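Local atomic coordinates of cytosine deaminase (Klebsiella pneumoniae, PDB entry 4R85), a protein that probably catalyses the hydrolytic deamination of 5-methylcytosine and cytosine, using an iron(II) ion held in an amidohydrolase barrel. Residues V53-H58 with N302-Q307; D60-A65 with D308-P313; E78-W83 with D312-L317; R115-V120 with Q145-P150. All blocks are in the same frame, centred on the assembly; numbering follows the deposited sequence.

Contact 1 (V53-H58 with N302-Q307); sequences VEPHIH and NVCFAQ. With FE2 (Fe (II) ion), chain H; 17E (5-methylcytosine), chain G.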
# COMPACT_ATOMS: atom_id res chain seq x y z
N VAL A 53 -4.54 17.01 2.42
CA VAL A 53 -3.43 17.88 2.06
C VAL A 53 -2.35 17.05 1.38
O VAL A 53 -2.07 15.92 1.79
CB VAL A 53 -2.85 18.56 3.32
CG1 VAL A 53 -1.69 19.48 2.96
CG2 VAL A 53 -3.93 19.31 4.08
N GLU A 54 -1.76 17.59 0.32
CA GLU A 54 -0.58 17.00 -0.29
C GLU A 54 0.56 17.96 -0.04
O GLU A 54 0.79 18.87 -0.84
CB GLU A 54 -0.78 16.80 -1.79
CG GLU A 54 0.47 16.25 -2.49
CD GLU A 54 1.15 15.17 -1.66
OE1 GLU A 54 0.69 14.00 -1.71
OE2 GLU A 54 2.14 15.48 -0.95
N PRO A 55 1.29 17.78 1.07
CA PRO A 55 2.27 18.77 1.50
C PRO A 55 3.62 18.64 0.80
O PRO A 55 4.51 19.42 1.11
CB PRO A 55 2.44 18.47 2.99
CG PRO A 55 2.21 16.98 3.07
CD PRO A 55 1.16 16.67 2.03
N HIS A 56 3.76 17.67 -0.10
CA HIS A 56 5.03 17.46 -0.78
C HIS A 56 4.88 16.64 -2.05
O HIS A 56 4.75 15.41 -2.00
CB HIS A 56 6.02 16.76 0.17
CG HIS A 56 7.42 16.73 -0.34
ND1 HIS A 56 8.50 17.18 0.39
CD2 HIS A 56 7.93 16.27 -1.52
CE1 HIS A 56 9.60 17.02 -0.31
NE2 HIS A 56 9.28 16.48 -1.47
N ILE A 57 4.92 17.32 -3.19
CA ILE A 57 4.84 16.67 -4.49
C ILE A 57 5.69 17.48 -5.46
O ILE A 57 5.93 18.66 -5.22
CB ILE A 57 3.37 16.60 -4.97
CG1 ILE A 57 3.23 15.78 -6.26
CG2 ILE A 57 2.76 18.00 -5.10
CD1 ILE A 57 1.82 15.23 -6.47
N HIS A 58 6.19 16.84 -6.52
CA HIS A 58 6.98 17.53 -7.54
C HIS A 58 6.17 17.66 -8.81
O HIS A 58 6.27 16.81 -9.72
CB HIS A 58 8.26 16.76 -7.85
CG HIS A 58 9.20 16.64 -6.69
ND1 HIS A 58 10.36 17.38 -6.59
CD2 HIS A 58 9.15 15.85 -5.59
CE1 HIS A 58 10.99 17.06 -5.47
NE2 HIS A 58 10.28 16.14 -4.85
N ASN A 302 5.51 17.38 15.10
CA ASN A 302 4.56 17.27 14.00
C ASN A 302 5.15 16.56 12.79
O ASN A 302 6.16 17.01 12.24
CB ASN A 302 4.08 18.65 13.56
CG ASN A 302 2.89 18.57 12.63
OD1 ASN A 302 1.90 17.91 12.93
ND2 ASN A 302 2.99 19.23 11.48
N VAL A 303 4.52 15.47 12.37
CA VAL A 303 4.99 14.72 11.19
C VAL A 303 3.77 14.36 10.33
O VAL A 303 2.66 14.21 10.84
CB VAL A 303 5.80 13.45 11.61
CG1 VAL A 303 4.95 12.51 12.46
CG2 VAL A 303 6.39 12.71 10.40
N CYS A 304 3.97 14.27 9.02
CA CYS A 304 2.86 13.90 8.14
C CYS A 304 3.35 13.13 6.92
O CYS A 304 4.55 12.98 6.73
CB CYS A 304 2.08 15.15 7.74
SG CYS A 304 3.06 16.32 6.80
N PHE A 305 2.42 12.62 6.11
CA PHE A 305 2.76 11.80 4.94
C PHE A 305 2.45 12.52 3.63
O PHE A 305 1.52 13.32 3.55
CB PHE A 305 1.97 10.49 4.95
CG PHE A 305 2.38 9.54 6.03
CD1 PHE A 305 3.70 9.15 6.17
CD2 PHE A 305 1.43 9.01 6.90
CE1 PHE A 305 4.09 8.26 7.17
CE2 PHE A 305 1.80 8.11 7.90
CZ PHE A 305 3.13 7.74 8.04
N ALA A 306 3.23 12.21 2.59
CA ALA A 306 3.05 12.85 1.30
C ALA A 306 3.34 11.88 0.16
O ALA A 306 4.04 10.89 0.34
CB ALA A 306 3.95 14.06 1.19
N GLN A 307 2.80 12.18 -1.01
CA GLN A 307 3.00 11.33 -2.19
C GLN A 307 4.37 11.49 -2.86
O GLN A 307 4.91 10.51 -3.36
CB GLN A 307 1.87 11.55 -3.21
CG GLN A 307 0.51 11.11 -2.67
CD GLN A 307 -0.64 11.50 -3.56
OE1 GLN A 307 -0.87 10.88 -4.60
NE2 GLN A 307 -1.38 12.52 -3.16
FE FE2 H . 10.63 15.20 -2.75
N1 17E G . 14.24 14.87 -6.38
C2 17E G . 14.76 14.50 -5.21
O2 17E G . 15.99 14.97 -4.84
N3 17E G . 14.11 13.67 -4.39
C4 17E G . 12.90 13.18 -4.73
N4 17E G . 12.22 12.30 -3.84
C5 17E G . 12.32 13.55 -5.94
C6 17E G . 13.03 14.42 -6.76
CM5 17E G . 10.97 13.02 -6.33
O HOH W 1 -0.79 14.73 3.95
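Glu-54 meets Gln-307 because its CG lies anti to the backbone N (chi1 177°) and the chain then bends at chi2 (41°), swinging the carboxylate onto the main chain of 302-307. OE1 accepts the backbone N-H of Gln-307 at 2.9 Å (Glu-54 OE1 to Gln-307 N), approached on the syn side and 23° out of the carboxylate plane. The Gln-307 amide reaches the same oxygen through NE2, but that bond is bent and weak. The other oxygen turns back on its own strand: Glu-54 OE2 accepts from His-56 N, 2.9 Å away, through its anti lone pair. Apolar contacts fill in beside this, with Ala-306 CB 3.6 Å from His-56 CB and Pro-55 CG 3.9 Å from Cys-304 SG. Further back, one water donates to both Val-53 O and Phe-305 O.

Strands 47-57 and 303-305 are the first and eighth of the (beta/alpha)8 barrel, so this buried contact lies where the barrel closes. His-56 and His-58 form the HxH pair of the amidohydrolase fold, each NE2 2.3 Å from the iron; His-209, His-241 and Asp-308 complete the site, and Ser-240 bonds His-56 ND1. The methyl of 5-methylcytosine lies over one face of the His-58 ring. Glu-54 is therefore a second-shell group: by holding the backbone N of both His-56 and Gln-307, its carboxylate ties the metal-bearing strand to the chain just beyond the barrel's last strand.

Contact 2 (D60-A65 with D308-P313); sequences DATLTA and DSIQDP. With FE2 (Fe (II) ion), chain H; 17E (5-methylcytosine), chain G.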
# COMPACT_ATOMS: atom_id res chain seq x y z
N ASP A 60 6.46 19.77 -11.24
CA ASP A 60 7.21 20.07 -12.47
C ASP A 60 7.61 18.79 -13.20
O ASP A 60 7.66 18.77 -14.43
CB ASP A 60 8.41 20.99 -12.21
CG ASP A 60 9.45 20.39 -11.27
OD1 ASP A 60 10.61 20.84 -11.34
OD2 ASP A 60 9.12 19.49 -10.46
N ALA A 61 7.85 17.72 -12.44
CA ALA A 61 8.34 16.47 -13.02
C ALA A 61 7.24 15.43 -13.23
O ALA A 61 7.48 14.38 -13.81
CB ALA A 61 9.45 15.88 -12.15
N THR A 62 6.03 15.74 -12.79
CA THR A 62 4.94 14.76 -12.85
C THR A 62 4.63 14.30 -14.29
O THR A 62 4.70 15.09 -15.23
CB THR A 62 3.67 15.30 -12.15
OG1 THR A 62 2.72 14.23 -11.99
CG2 THR A 62 3.05 16.42 -12.97
N LEU A 63 4.31 13.02 -14.44
CA LEU A 63 3.89 12.44 -15.72
C LEU A 63 5.00 12.45 -16.77
O LEU A 63 4.72 12.51 -17.96
CB LEU A 63 2.64 13.15 -16.27
CG LEU A 63 1.50 13.39 -15.27
CD1 LEU A 63 0.30 14.04 -15.95
CD2 LEU A 63 1.10 12.07 -14.62
N THR A 64 6.26 12.40 -16.33
CA THR A 64 7.39 12.39 -17.28
C THR A 64 8.18 11.09 -17.20
O THR A 64 9.25 10.98 -17.80
CB THR A 64 8.38 13.56 -17.05
OG1 THR A 64 9.02 13.43 -15.78
CG2 THR A 64 7.67 14.91 -17.13
N ALA A 65 7.65 10.10 -16.48
CA ALA A 65 8.29 8.79 -16.38
C ALA A 65 8.63 8.19 -17.76
O ALA A 65 7.76 8.09 -18.63
CB ALA A 65 7.41 7.83 -15.60
N ASP A 308 4.89 12.72 -2.89
CA ASP A 308 6.19 13.02 -3.51
C ASP A 308 6.14 13.02 -5.04
O ASP A 308 6.35 14.05 -5.69
CB ASP A 308 7.29 12.06 -3.00
CG ASP A 308 8.68 12.59 -3.22
OD1 ASP A 308 9.63 11.80 -3.42
OD2 ASP A 308 8.83 13.81 -3.20
N SER A 309 5.85 11.86 -5.62
CA SER A 309 5.90 11.70 -7.06
C SER A 309 4.65 11.07 -7.64
O SER A 309 4.07 10.17 -7.04
CB SER A 309 7.07 10.79 -7.44
OG SER A 309 8.30 11.44 -7.23
N ILE A 310 4.26 11.52 -8.82
CA ILE A 310 3.29 10.80 -9.62
C ILE A 310 3.85 10.62 -11.04
O ILE A 310 3.99 11.59 -11.79
CB ILE A 310 1.92 11.50 -9.63
CG1 ILE A 310 1.32 11.46 -8.21
CG2 ILE A 310 0.99 10.83 -10.63
CD1 ILE A 310 -0.09 12.03 -8.08
N GLN A 311 4.18 9.37 -11.36
CA GLN A 311 4.69 8.97 -12.67
C GLN A 311 5.84 9.83 -13.17
O GLN A 311 5.76 10.43 -14.24
CB GLN A 311 3.55 8.94 -13.69
CG GLN A 311 2.44 7.97 -13.32
CD GLN A 311 1.28 8.01 -14.30
OE1 GLN A 311 0.25 8.64 -14.04
NE2 GLN A 311 1.44 7.33 -15.43
N ASP A 312 6.92 9.88 -12.40
CA ASP A 312 8.00 10.79 -12.74
C ASP A 312 9.34 10.02 -12.86
O ASP A 312 9.33 8.78 -12.81
CB ASP A 312 7.99 11.99 -11.75
CG ASP A 312 8.51 11.64 -10.36
OD1 ASP A 312 8.43 12.51 -9.47
OD2 ASP A 312 9.02 10.52 -10.14
N PRO A 313 10.49 10.72 -13.02
CA PRO A 313 11.71 9.93 -13.21
C PRO A 313 12.12 9.07 -11.99
O PRO A 313 12.93 8.17 -12.15
CB PRO A 313 12.79 10.99 -13.46
CG PRO A 313 12.05 12.18 -13.95
CD PRO A 313 10.74 12.17 -13.22
FE FE2 H . 10.63 15.20 -2.75
N1 17E G . 14.24 14.87 -6.38
C2 17E G . 14.76 14.50 -5.21
O2 17E G . 15.99 14.97 -4.84
N3 17E G . 14.11 13.67 -4.39
C4 17E G . 12.90 13.18 -4.73
N4 17E G . 12.22 12.30 -3.84
C5 17E G . 12.32 13.55 -5.94
C6 17E G . 13.03 14.42 -6.76
CM5 17E G . 10.97 13.02 -6.33
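The flat carbonyl group of Ile-310 receives two donors from 60-65: Leu-63 N lies in its plane, 3.0 Å from Ile-310 O, whereas the hydroxyl of Thr-62, with OG1 2.9 Å from Ile-310 O, is tilted 18° from it. The next peptide is met differently, since Ala-65 N stands above the carbonyl plane of Gln-311, 44° out of it and 2.9 Å from Gln-311 O. Against the Pro-313 ring comes Thr-64 OG1, 3.3 Å from CD; this hydroxyl donates to Ala-61 O, across the type II turn that runs from Ala-61 to Thr-64. Asp-312 puts its CB 3.2 Å from that same Ala-61 O.

These are the loops that follow the first and last strands of the (beta/alpha)8 barrel, at the C-terminal end where amidohydrolases carry their active site. Asp-308, early in its loop, binds the iron with OD2 and accepts N4 of 5-methylcytosine on OD1, 2.7 Å away; Ser-309 OG is 3.2 Å from the ligand methyl CM5. Thr-62 OG1 is also bonded to Thr-102 on helix 92-108. Leu-63, with CG anti to its carbonyl carbon (chi1 -46°), crosses Gln-311 and brings CD2 to 3.6 Å from Gln-311 OE1. Gln-311 itself packs on Arg-385 of the second subunit.

Contact 3 (E78-W83 with D312-L317); sequences EGITRW and DPWYPL. With 17E (5-methylcytosine), chain G.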
# COMPACT_ATOMS: atom_id res chain seq x y z
N GLU A 78 20.07 8.05 -10.12
CA GLU A 78 19.70 7.87 -11.52
C GLU A 78 18.48 8.73 -11.84
O GLU A 78 18.37 9.29 -12.92
CB GLU A 78 19.44 6.40 -11.88
CG GLU A 78 19.11 6.24 -13.37
CD GLU A 78 19.01 4.80 -13.85
OE1 GLU A 78 18.58 4.61 -15.01
OE2 GLU A 78 19.38 3.87 -13.10
N GLY A 79 17.57 8.87 -10.88
CA GLY A 79 16.40 9.71 -11.07
C GLY A 79 16.78 11.13 -11.44
O GLY A 79 16.21 11.73 -12.36
N ILE A 80 17.76 11.68 -10.73
CA ILE A 80 18.27 13.02 -11.00
C ILE A 80 18.91 13.09 -12.39
O ILE A 80 18.71 14.05 -13.14
CB ILE A 80 19.29 13.45 -9.93
CG1 ILE A 80 18.58 13.56 -8.58
CG2 ILE A 80 19.97 14.77 -10.33
CD1 ILE A 80 19.53 13.63 -7.38
N THR A 81 19.66 12.06 -12.75
CA THR A 81 20.24 12.00 -14.10
C THR A 81 19.16 12.03 -15.18
O THR A 81 19.29 12.76 -16.17
CB THR A 81 21.11 10.75 -14.27
OG1 THR A 81 22.22 10.83 -13.37
CG2 THR A 81 21.62 10.64 -15.72
N ARG A 82 18.10 11.25 -14.98
CA ARG A 82 17.04 11.17 -15.97
C ARG A 82 16.27 12.48 -16.06
O ARG A 82 15.88 12.91 -17.15
CB ARG A 82 16.06 10.03 -15.64
CG ARG A 82 16.68 8.65 -15.66
CD ARG A 82 17.04 8.18 -17.08
NE ARG A 82 17.91 7.01 -17.00
CZ ARG A 82 19.18 6.98 -17.40
NH1 ARG A 82 19.88 5.87 -17.25
NH2 ARG A 82 19.74 8.05 -17.95
N TRP A 83 16.06 13.11 -14.91
CA TRP A 83 15.37 14.39 -14.85
C TRP A 83 16.18 15.45 -15.58
O TRP A 83 15.63 16.29 -16.29
CB TRP A 83 15.13 14.81 -13.39
CG TRP A 83 14.56 16.19 -13.26
CD1 TRP A 83 15.09 17.23 -12.55
CD2 TRP A 83 13.34 16.68 -13.84
NE1 TRP A 83 14.27 18.33 -12.66
CE2 TRP A 83 13.19 18.02 -13.45
CE3 TRP A 83 12.36 16.11 -14.67
CZ2 TRP A 83 12.11 18.81 -13.84
CZ3 TRP A 83 11.27 16.90 -15.07
CH2 TRP A 83 11.16 18.23 -14.65
N ASP A 312 6.92 9.88 -12.40
CA ASP A 312 8.00 10.79 -12.74
C ASP A 312 9.34 10.02 -12.86
O ASP A 312 9.33 8.78 -12.81
CB ASP A 312 7.99 11.99 -11.75
CG ASP A 312 8.51 11.64 -10.36
OD1 ASP A 312 8.43 12.51 -9.47
OD2 ASP A 312 9.02 10.52 -10.14
N PRO A 313 10.49 10.72 -13.02
CA PRO A 313 11.71 9.93 -13.21
C PRO A 313 12.12 9.07 -11.99
O PRO A 313 12.93 8.17 -12.15
CB PRO A 313 12.79 10.99 -13.46
CG PRO A 313 12.05 12.18 -13.95
CD PRO A 313 10.74 12.17 -13.22
N TRP A 314 11.55 9.35 -10.82
CA TRP A 314 11.93 8.63 -9.60
C TRP A 314 10.96 7.50 -9.25
O TRP A 314 11.34 6.52 -8.60
CB TRP A 314 12.03 9.59 -8.41
CG TRP A 314 13.17 10.54 -8.53
CD1 TRP A 314 14.45 10.35 -8.10
CD2 TRP A 314 13.13 11.83 -9.15
NE1 TRP A 314 15.22 11.46 -8.42
CE2 TRP A 314 14.43 12.38 -9.06
CE3 TRP A 314 12.12 12.58 -9.77
CZ2 TRP A 314 14.75 13.65 -9.58
CZ3 TRP A 314 12.44 13.85 -10.28
CH2 TRP A 314 13.75 14.36 -10.18
N TYR A 315 9.71 7.62 -9.70
CA TYR A 315 8.65 6.74 -9.21
C TYR A 315 7.59 6.53 -10.29
O TYR A 315 6.95 7.48 -10.72
CB TYR A 315 8.05 7.37 -7.95
CG TYR A 315 6.95 6.57 -7.29
CD1 TYR A 315 5.61 6.91 -7.47
CD2 TYR A 315 7.26 5.49 -6.47
CE1 TYR A 315 4.60 6.19 -6.84
CE2 TYR A 315 6.25 4.76 -5.84
CZ TYR A 315 4.93 5.12 -6.03
OH TYR A 315 3.92 4.40 -5.41
N PRO A 316 7.40 5.28 -10.73
CA PRO A 316 6.58 5.06 -11.94
C PRO A 316 5.08 5.00 -11.68
O PRO A 316 4.31 4.99 -12.65
CB PRO A 316 7.10 3.72 -12.48
CG PRO A 316 7.59 2.98 -11.26
CD PRO A 316 8.10 4.05 -10.29
N LEU A 317 4.67 4.96 -10.42
CA LEU A 317 3.25 4.85 -10.10
C LEU A 317 2.67 6.18 -9.61
O LEU A 317 3.21 7.25 -9.92
CB LEU A 317 3.01 3.71 -9.10
CG LEU A 317 3.35 2.32 -9.66
CD1 LEU A 317 3.21 1.26 -8.56
CD2 LEU A 317 2.45 1.97 -10.84
N1 17E G . 14.24 14.87 -6.38
C2 17E G . 14.76 14.50 -5.21
O2 17E G . 15.99 14.97 -4.84
N3 17E G . 14.11 13.67 -4.39
C4 17E G . 12.90 13.18 -4.73
N4 17E G . 12.22 12.30 -3.84
C5 17E G . 12.32 13.55 -5.94
C6 17E G . 13.03 14.42 -6.76
CM5 17E G . 10.97 13.02 -6.33
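Trp-314 lays its indole flat between Gly-79 and the ligand. Its CG is anti to the carbonyl carbon (chi1 -68°), a setting that directs the ring from the loop toward helix 76-87. Gly-79 CA makes a CH-pi contact over one face, 3.7 Å from the centroid of the five-membered ring; having no side chain, the glycine lets the helix backbone itself come down on the indole. The opposite face carries 5-methylcytosine, whose C6 is 3.4 Å from Trp-314 CE2 and sits over the middle of the ring system. Ile-80 CG1 lies in the ring plane at the edge, 4.0 Å from Trp-314 CZ2. The indole's rotation is also fixed from its nitrogen, NE1 being bonded to Leu-76 O.

In this amidohydrolase barrel the loop after the eighth strand and the helix thus form one wall of the pyrimidine pocket. The loop bends in an Asx turn, where Asp-312 OD2 takes Trp-314 N from above the carboxylate plane at 2.9 Å. On the helix, Trp-83 has CG anti to the backbone N (chi1 174°), which leads the far end of its indole away from the loop while CB stays 3.5 Å from Trp-314 CH2; the two indoles meet with planes 45° apart, and Trp-83 NE1 bonds Asp-119. Pro-313 fills the angle beside them, CG 4.0 Å from Trp-83 CE3 and CB against Arg-82 CB. Arg-82 bends at chi2 and leads its guanidinium off to Glu-78, forming a salt bridge of 2.9 Å from Arg-82 NH1 to Glu-78 OE1.

Contact 4 (R115-V120 with Q145-P150); sequences RTHVDV and QIVAFP. With 17E (5-methylcytosine), chain G.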
# COMPACT_ATOMS: atom_id res chain seq x y z
N ARG A 115 1.54 21.54 -1.69
CA ARG A 115 2.82 22.22 -1.74
C ARG A 115 3.70 21.50 -2.76
O ARG A 115 4.01 20.32 -2.60
CB ARG A 115 3.49 22.25 -0.37
CG ARG A 115 4.91 22.83 -0.39
CD ARG A 115 5.53 22.82 1.01
NE ARG A 115 5.02 23.92 1.83
CZ ARG A 115 5.39 24.12 3.09
NH1 ARG A 115 6.26 23.28 3.65
NH2 ARG A 115 4.90 25.14 3.78
N THR A 116 4.07 22.20 -3.84
CA THR A 116 4.88 21.57 -4.87
C THR A 116 6.29 22.09 -4.80
O THR A 116 6.51 23.28 -4.58
CB THR A 116 4.32 21.79 -6.30
OG1 THR A 116 5.11 21.05 -7.24
CG2 THR A 116 4.35 23.26 -6.70
N HIS A 117 7.26 21.19 -4.96
CA HIS A 117 8.63 21.60 -5.18
C HIS A 117 8.83 21.80 -6.69
O HIS A 117 8.23 21.08 -7.49
CB HIS A 117 9.60 20.56 -4.61
CG HIS A 117 9.50 20.42 -3.13
ND1 HIS A 117 10.46 20.92 -2.27
CD2 HIS A 117 8.52 19.91 -2.35
CE1 HIS A 117 10.08 20.69 -1.02
NE2 HIS A 117 8.91 20.08 -1.04
N VAL A 118 9.61 22.81 -7.06
CA VAL A 118 9.94 23.05 -8.46
C VAL A 118 11.44 23.21 -8.59
O VAL A 118 12.04 24.00 -7.88
CB VAL A 118 9.29 24.35 -8.99
CG1 VAL A 118 9.58 24.51 -10.50
CG2 VAL A 118 7.81 24.35 -8.72
N ASP A 119 12.05 22.46 -9.50
CA ASP A 119 13.50 22.50 -9.69
C ASP A 119 13.92 23.86 -10.25
O ASP A 119 13.50 24.25 -11.34
CB ASP A 119 13.93 21.35 -10.61
CG ASP A 119 15.43 21.29 -10.85
OD1 ASP A 119 15.84 20.46 -11.70
OD2 ASP A 119 16.20 22.04 -10.21
N VAL A 120 14.73 24.59 -9.49
CA VAL A 120 15.19 25.91 -9.93
C VAL A 120 16.66 25.88 -10.37
O VAL A 120 17.23 26.90 -10.72
CB VAL A 120 14.98 27.01 -8.86
CG1 VAL A 120 13.49 27.15 -8.53
CG2 VAL A 120 15.78 26.71 -7.60
N GLN A 145 1.08 25.94 -2.81
CA GLN A 145 2.33 26.57 -2.38
C GLN A 145 3.47 26.10 -3.26
O GLN A 145 3.52 24.94 -3.66
CB GLN A 145 2.65 26.23 -0.93
CG GLN A 145 1.63 26.79 0.04
CD GLN A 145 2.03 26.56 1.49
OE1 GLN A 145 3.14 26.10 1.78
NE2 GLN A 145 1.13 26.89 2.41
N ILE A 146 4.41 27.00 -3.55
CA ILE A 146 5.53 26.63 -4.42
C ILE A 146 6.88 26.76 -3.72
O ILE A 146 7.21 27.81 -3.18
CB ILE A 146 5.55 27.49 -5.68
CG1 ILE A 146 4.32 27.19 -6.54
CG2 ILE A 146 6.85 27.27 -6.47
CD1 ILE A 146 3.99 28.27 -7.53
N VAL A 147 7.66 25.67 -3.74
CA VAL A 147 8.99 25.64 -3.15
C VAL A 147 10.08 25.78 -4.22
O VAL A 147 10.11 25.00 -5.18
CB VAL A 147 9.24 24.31 -2.42
CG1 VAL A 147 10.54 24.39 -1.60
CG2 VAL A 147 8.05 23.92 -1.51
N ALA A 148 10.98 26.74 -4.04
CA ALA A 148 12.19 26.82 -4.86
C ALA A 148 13.17 25.73 -4.46
O ALA A 148 13.92 25.86 -3.50
CB ALA A 148 12.84 28.19 -4.72
N PHE A 149 13.18 24.65 -5.24
CA PHE A 149 13.93 23.44 -4.92
C PHE A 149 15.13 23.35 -5.85
O PHE A 149 14.97 23.22 -7.06
CB PHE A 149 13.01 22.23 -5.13
CG PHE A 149 13.73 20.89 -5.04
CD1 PHE A 149 14.51 20.57 -3.95
CD2 PHE A 149 13.59 19.96 -6.06
CE1 PHE A 149 15.16 19.34 -3.87
CE2 PHE A 149 14.23 18.74 -5.99
CZ PHE A 149 15.01 18.42 -4.90
N PRO A 150 16.35 23.47 -5.29
CA PRO A 150 17.56 23.44 -6.12
C PRO A 150 18.03 22.00 -6.30
O PRO A 150 18.97 21.57 -5.63
CB PRO A 150 18.56 24.22 -5.28
CG PRO A 150 18.14 23.91 -3.84
CD PRO A 150 16.64 23.71 -3.86
N1 17E G . 14.24 14.87 -6.38
C2 17E G . 14.76 14.50 -5.21
O2 17E G . 15.99 14.97 -4.84
N3 17E G . 14.11 13.67 -4.39
C4 17E G . 12.90 13.18 -4.73
N4 17E G . 12.22 12.30 -3.84
C5 17E G . 12.32 13.55 -5.94
C6 17E G . 13.03 14.42 -6.76
CM5 17E G . 10.97 13.02 -6.33
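Val-147 sets its CG2 squarely over the face of the His-117 ring, 3.8 Å from the centroid, in a CH-pi contact at the middle of two parallel barrel strands. Strands 111-119 and 143-149, joined by helix 126-137, make a beta-alpha-beta unit of the (beta/alpha)8 barrel, and the two segments run at 29° to each other. On the other side of the sheet Val-118 CG2 touches Ile-146 CG2 at 3.8 Å, under the connecting helix; just past the strand end Val-120 CG1 packs on Ala-148 CB at 4.0 Å. On the inner side the His-117 ring turns its edge toward the face of Phe-149 in an offset edge-to-face (T-shaped) pair, the planes 88° apart. The Phe-149 ring also stacks with His-209, a ligand of the iron, and presents its own edge to 5-methylcytosine, CZ 3.6 Å from O2.

Five backbone bonds run between the strands, from Thr-116 N on Gln-145 O to Val-120 N on Phe-149 O. At the far end Arg-115 bends at chi3, runs its CG past Val-147 CG2 at 3.5 Å, and places its guanidinium between Asp-207, a salt-bridge partner of NH1, and Gln-145. The amide oxygen Gln-145 OE1 lies in the guanidinium plane, gripped side-on by Arg-115 NE at 2.9 Å and Arg-115 NH2 at 2.8 Å.

All four contacts touch 5-methylcytosine, and contacts 1 and 2 also bind the iron. Contact 1 runs straight into contact 2: His-56 O lies 2.8 Å from Asp-308 N and His-58 N 2.9 Å from Asp-308 O, probable hydrogen bonds that join the backbones of three metal ligands. Contacts 2 and 3 share Asp-312 and Pro-313, their centres about 7 Å apart. Contact 4 adjoins contact 1 in the same sheet, with Ile-57 O 2.9 Å from His-117 N. Asp-119 connects contact 4 with contacts 2 and 3, its N 2.8 Å from Asp-60 OD1 of contact 2 and its OD1 2.8 Å from Trp-83 NE1 of contact 3.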